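PDB 2HZG: mandelate racemase/muconate lactonizing enzyme/Enolase superfamily from Rhodobacter sphaeroides, which belongs to the enolase superfamily, combining an enolase-type N-terminal domain with a metal-binding TIM-barrel domain, though its specific function is unknown. Local coordinates for residues Gly143-Pro146 with Gln147-Leu150; Arg173-Val176 with Ala177-Ala180. All blocks are in the same frame, centred on the assembly; numbering follows the deposited sequence.

Interaction 1 (Gly143-Pro146 with Gln147-Leu150); sequences GDTP and QETL
Thr145 and Glu148 meet through their side chains. The threonine hydroxyl donates from OG1 to Glu148 OE2 over 2.8 Å, meeting the carboxylate oxygen on its anti side, 19° out of the carboxylate plane. Glu148 reaches it with an extended chain beyond CG, which crosses the threonine side chain at a slant. The same OG1 accepts a weak capping bond from Glu148 N at 3.5 Å; with chi1 at 61°, OG1 lies between the backbone N and the carbonyl carbon, facing the first turn. Thr145 is thus the N-cap of helix 146-158, reached from barrel strand 135-141 through a short loop. Pro146, the first helical residue, suits a turn where an amide hydrogen would have no preceding helical carbonyl to meet, and its own O takes a nearly straight bond from Leu150 N at 2.9 Å. A weaker backbone bond joins Thr149 N to Thr145 O. The loop is tied back by Gly143 N, which donates to Thr149 OG1 at 2.8 Å, bent to 136°; that buried hydroxyl also bonds to Gln182 OE1 of helix 176-190. Gly143, lacking a side chain, brings CA within 3.9 Å of Glu148 CB.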
ATOM      1  N   GLY A 143      13.287   3.768 -26.151  1.00 17.12           N
ATOM      2  CA  GLY A 143      14.422   2.947 -26.541  1.00 17.41           C
ATOM      3  C   GLY A 143      15.641   3.311 -25.717  1.00 18.65           C
ATOM      4  O   GLY A 143      15.681   4.371 -25.093  1.00 19.00           O
ATOM      5  N   ASP A 144      16.634   2.434 -25.705  1.00 19.22           N
ATOM      6  CA  ASP A 144      17.875   2.684 -24.986  1.00 20.62           C
ATOM      7  C   ASP A 144      18.701   3.800 -25.631  1.00 20.54           C
ATOM      8  O   ASP A 144      19.576   4.378 -24.983  1.00 20.81           O
ATOM      9  CB  ASP A 144      18.698   1.391 -24.857  1.00 21.36           C
ATOM     10  CG  ASP A 144      18.020   0.349 -23.942  1.00 25.66           C
ATOM     11  OD1 ASP A 144      16.996   0.683 -23.291  1.00 27.78           O
ATOM     12  OD2 ASP A 144      18.518  -0.803 -23.869  1.00 29.64           O
ATOM     13  N   THR A 145      18.419   4.112 -26.897  1.00 19.72           N
ATOM     14  CA  THR A 145      19.090   5.222 -27.577  1.00 19.49           C
ATOM     15  C   THR A 145      17.988   6.044 -28.209  1.00 18.94           C
ATOM     16  O   THR A 145      16.880   5.530 -28.421  1.00 18.86           O
ATOM     17  CB  THR A 145      20.065   4.737 -28.690  1.00 19.84           C
ATOM     18  OG1 THR A 145      19.321   4.018 -29.673  1.00 19.00           O
ATOM     19  CG2 THR A 145      21.165   3.816 -28.127  1.00 19.49           C
ATOM     20  N   PRO A 146      18.259   7.329 -28.483  1.00 18.55           N
ATOM     21  CA  PRO A 146      17.278   8.156 -29.168  1.00 18.22           C
ATOM     22  C   PRO A 146      16.805   7.642 -30.533  1.00 18.16           C
ATOM     23  O   PRO A 146      15.628   7.810 -30.863  1.00 18.27           O
ATOM     24  CB  PRO A 146      18.008   9.499 -29.303  1.00 18.23           C
ATOM     25  CG  PRO A 146      18.912   9.524 -28.130  1.00 17.34           C
ATOM     26  CD  PRO A 146      19.436   8.125 -28.086  1.00 18.83           C
ATOM     27  N   GLN A 147      17.702   7.058 -31.332  1.00 17.76           N
ATOM     28  CA  GLN A 147      17.280   6.563 -32.635  1.00 18.49           C
ATOM     29  C   GLN A 147      16.238   5.421 -32.498  1.00 18.22           C
ATOM     30  O   GLN A 147      15.266   5.367 -33.262  1.00 18.07           O
ATOM     31  CB  GLN A 147      18.474   6.087 -33.477  1.00 18.14           C
ATOM     32  CG  GLN A 147      18.068   5.713 -34.909  1.00 19.91           C
ATOM     33  CD  GLN A 147      17.693   6.936 -35.720  1.00 22.11           C
ATOM     34  OE1 GLN A 147      18.248   8.026 -35.503  1.00 23.15           O
ATOM     35  NE2 GLN A 147      16.751   6.774 -36.663  1.00 20.02           N
ATOM     36  N   GLU A 148      16.442   4.528 -31.533  1.00 18.33           N
ATOM     37  CA  GLU A 148      15.444   3.476 -31.259  1.00 18.92           C
ATOM     38  C   GLU A 148      14.072   4.098 -30.949  1.00 17.67           C
ATOM     39  O   GLU A 148      13.055   3.687 -31.500  1.00 17.78           O
ATOM     40  CB  GLU A 148      15.939   2.556 -30.138  1.00 19.39           C
ATOM     41  CG  GLU A 148      17.095   1.674 -30.640  1.00 25.43           C
ATOM     42  CD  GLU A 148      17.808   0.865 -29.556  1.00 31.30           C
ATOM     43  OE1 GLU A 148      17.649  -0.379 -29.560  1.00 34.25           O
ATOM     44  OE2 GLU A 148      18.546   1.457 -28.730  1.00 31.38           O
ATOM     45  N   THR A 149      14.057   5.127 -30.102  1.00 17.31           N
ATOM     46  CA  THR A 149      12.825   5.861 -29.767  1.00 16.60           C
ATOM     47  C   THR A 149      12.193   6.485 -31.009  1.00 16.83           C
ATOM     48  O   THR A 149      10.997   6.347 -31.222  1.00 16.19           O
ATOM     49  CB  THR A 149      13.107   6.939 -28.690  1.00 16.08           C
ATOM     50  OG1 THR A 149      13.473   6.279 -27.479  1.00 15.87           O
ATOM     51  CG2 THR A 149      11.894   7.840 -28.435  1.00 16.02           C
ATOM     52  N   LEU A 150      13.006   7.166 -31.826  1.00 16.89           N
ATOM     53  CA  LEU A 150      12.515   7.724 -33.090  1.00 17.74           C
ATOM     54  C   LEU A 150      11.824   6.637 -33.940  1.00 17.35           C
ATOM     55  O   LEU A 150      10.706   6.842 -34.415  1.00 17.32           O
ATOM     56  CB  LEU A 150      13.677   8.370 -33.875  1.00 17.54           C
ATOM     57  CG  LEU A 150      13.410   9.113 -35.184  1.00 19.25           C
ATOM     58  CD1 LEU A 150      14.604  10.025 -35.500  1.00 18.93           C
ATOM     59  CD2 LEU A 150      13.132   8.122 -36.343  1.00 19.11           C
TER

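Interaction 2 (Arg173-Val176 with Ala177-Ala180); sequences RGTV and AADA. With NA (sodium ion), chain D.
Thr175 caps Ala178 at the start of a helix directly after a residue, Gly174, whose carbonyl O binds a sodium ion at 2.3 Å. The motif is a helix N-cap on the outer layer of the TIM barrel, in the connection that follows strand 163-167. Thr175 is the capping residue: its OG1 accepts from Ala178 N over 3.1 Å in a nearly straight bond of 169°. A chi1 of 66° swings the hydroxyl between the backbone N and the carbonyl carbon, where it faces Ala178 N, a first-turn amide that has no preceding helical carbonyl to bond. The CB atoms of Ala177 and Ala178 each lie 3.7 Å from Thr175 OG1, and such small side chains fit beside the cap.

Waters 1, 3 and 4 are the other sodium ligands found; water 1 donates in turn to Arg173 O. Gly174 has a backbone conformation that residues with a side chain seldom adopt. Its N donates to water 2, which lies 2.6 Å from Asp179 OD1 and 2.8 Å from Thr175 O, hydrogen-bonding distance from both, so a single molecule links the loop to the first turn of helix 176-190. Asp179 puts a carboxylate near the helix start, where it would probably interact favourably with the helix dipole. Its OD2 forms a salt bridge with Arg214, and its OD1 also accepts from Gly172 N. Arg173 points its guanidinium away from the helix, and its NH1 bonds to Tyr91 OH of the second subunit. Val176 begins the helix with its branched side chain turned against Thr217 and Arg214, while its carbonyl O accepts from Ala180 N at 2.7 Å, almost along the C=O axis.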
ATOM      1  N   ARG A 173      17.021   9.149 -15.964  1.00 21.75           N
ATOM      2  CA  ARG A 173      18.050   8.426 -15.205  1.00 23.66           C
ATOM      3  C   ARG A 173      19.391   9.157 -15.135  1.00 23.60           C
ATOM      4  O   ARG A 173      20.200   8.895 -14.237  1.00 24.56           O
ATOM      5  CB  ARG A 173      18.273   7.016 -15.764  1.00 24.55           C
ATOM      6  CG  ARG A 173      17.025   6.131 -15.692  1.00 30.18           C
ATOM      7  CD  ARG A 173      17.344   4.653 -15.873  1.00 36.49           C
ATOM      8  NE  ARG A 173      17.791   4.062 -14.616  1.00 42.95           N
ATOM      9  CZ  ARG A 173      16.978   3.616 -13.659  1.00 45.89           C
ATOM     10  NH1 ARG A 173      15.656   3.687 -13.804  1.00 47.16           N
ATOM     11  NH2 ARG A 173      17.489   3.093 -12.552  1.00 47.88           N
ATOM     12  N   GLY A 174      19.619  10.056 -16.084  1.00 23.20           N
ATOM     13  CA  GLY A 174      20.880  10.794 -16.197  1.00 22.93           C
ATOM     14  C   GLY A 174      20.611  12.277 -16.362  1.00 22.00           C
ATOM     15  O   GLY A 174      19.856  12.884 -15.587  1.00 21.56           O
ATOM     16  N   THR A 175      21.205  12.865 -17.388  1.00 21.64           N
ATOM     17  CA  THR A 175      21.148  14.297 -17.569  1.00 21.42           C
ATOM     18  C   THR A 175      19.881  14.737 -18.318  1.00 21.36           C
ATOM     19  O   THR A 175      19.224  13.927 -19.008  1.00 21.35           O
ATOM     20  CB  THR A 175      22.394  14.801 -18.339  1.00 21.81           C
ATOM     21  OG1 THR A 175      22.353  14.273 -19.665  1.00 22.32           O
ATOM     22  CG2 THR A 175      23.701  14.345 -17.661  1.00 21.32           C
ATOM     23  N   VAL A 176      19.567  16.027 -18.197  1.00 20.23           N
ATOM     24  CA  VAL A 176      18.528  16.665 -18.990  1.00 19.97           C
ATOM     25  C   VAL A 176      18.840  16.529 -20.488  1.00 19.97           C
ATOM     26  O   VAL A 176      17.940  16.253 -21.279  1.00 19.61           O
ATOM     27  CB  VAL A 176      18.356  18.156 -18.625  1.00 19.58           C
ATOM     28  CG1 VAL A 176      17.522  18.911 -19.685  1.00 20.45           C
ATOM     29  CG2 VAL A 176      17.706  18.302 -17.255  1.00 20.39           C
ATOM     30  N   ALA A 177      20.113  16.713 -20.852  1.00 19.66           N
ATOM     31  CA  ALA A 177      20.557  16.597 -22.243  1.00 19.94           C
ATOM     32  C   ALA A 177      20.173  15.245 -22.867  1.00 19.55           C
ATOM     33  O   ALA A 177      19.617  15.217 -23.956  1.00 20.50           O
ATOM     34  CB  ALA A 177      22.065  16.825 -22.354  1.00 20.07           C
ATOM     35  N   ALA A 178      20.449  14.151 -22.161  1.00 18.84           N
ATOM     36  CA  ALA A 178      20.045  12.816 -22.596  1.00 18.74           C
ATOM     37  C   ALA A 178      18.525  12.709 -22.777  1.00 18.66           C
ATOM     38  O   ALA A 178      18.057  12.194 -23.796  1.00 18.53           O
ATOM     39  CB  ALA A 178      20.553  11.756 -21.607  1.00 18.90           C
ATOM     40  N   ASP A 179      17.756  13.215 -21.800  1.00 18.13           N
ATOM     41  CA  ASP A 179      16.294  13.246 -21.911  1.00 17.99           C
ATOM     42  C   ASP A 179      15.824  14.067 -23.097  1.00 17.67           C
ATOM     43  O   ASP A 179      14.910  13.664 -23.813  1.00 18.01           O
ATOM     44  CB  ASP A 179      15.641  13.752 -20.616  1.00 16.93           C
ATOM     45  CG  ASP A 179      15.822  12.790 -19.451  1.00 18.39           C
ATOM     46  OD1 ASP A 179      16.220  11.611 -19.657  1.00 17.70           O
ATOM     47  OD2 ASP A 179      15.580  13.228 -18.308  1.00 17.59           O
ATOM     48  N   ALA A 180      16.425  15.235 -23.299  1.00 18.29           N
ATOM     49  CA  ALA A 180      16.095  16.069 -24.455  1.00 18.20           C
ATOM     50  C   ALA A 180      16.274  15.317 -25.781  1.00 18.29           C
ATOM     51  O   ALA A 180      15.405  15.385 -26.639  1.00 19.67           O
ATOM     52  CB  ALA A 180      16.904  17.407 -24.444  1.00 18.48           C
TER
HETATM   53 NA    NA D1103      19.740  13.152 -13.287  1.00 35.02          NA
HETATM   54  O   HOH W   1      20.361  11.110 -12.306  1.00 29.97           O
HETATM   55  O   HOH W   2      18.542  11.311 -18.455  1.00 20.30           O
HETATM   56  O   HOH W   3      22.161  13.877 -13.453  1.00 30.41           O
HETATM   57  O   HOH W   4      17.468  12.780 -13.088  1.00 25.49           O

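Interactions 1 and 2 are the starts of two successive barrel helices, 146-158 and 176-190, each following a neighbouring parallel strand and each capped by a threonine. Their centres are 13 Å apart and their nearest atoms about 5 Å, so they do not touch directly; the next turns of helix 176-190 join them, Asp181 and Ala185 packing on Pro146. Both loops leave the C-terminal ends of barrel strands, the same end at which Asp199, Glu227 and Glu254 form the metal site. The sodium ion of interaction 2 is separate from that site, being held by Gly174 and water, and interaction 1 has no metal.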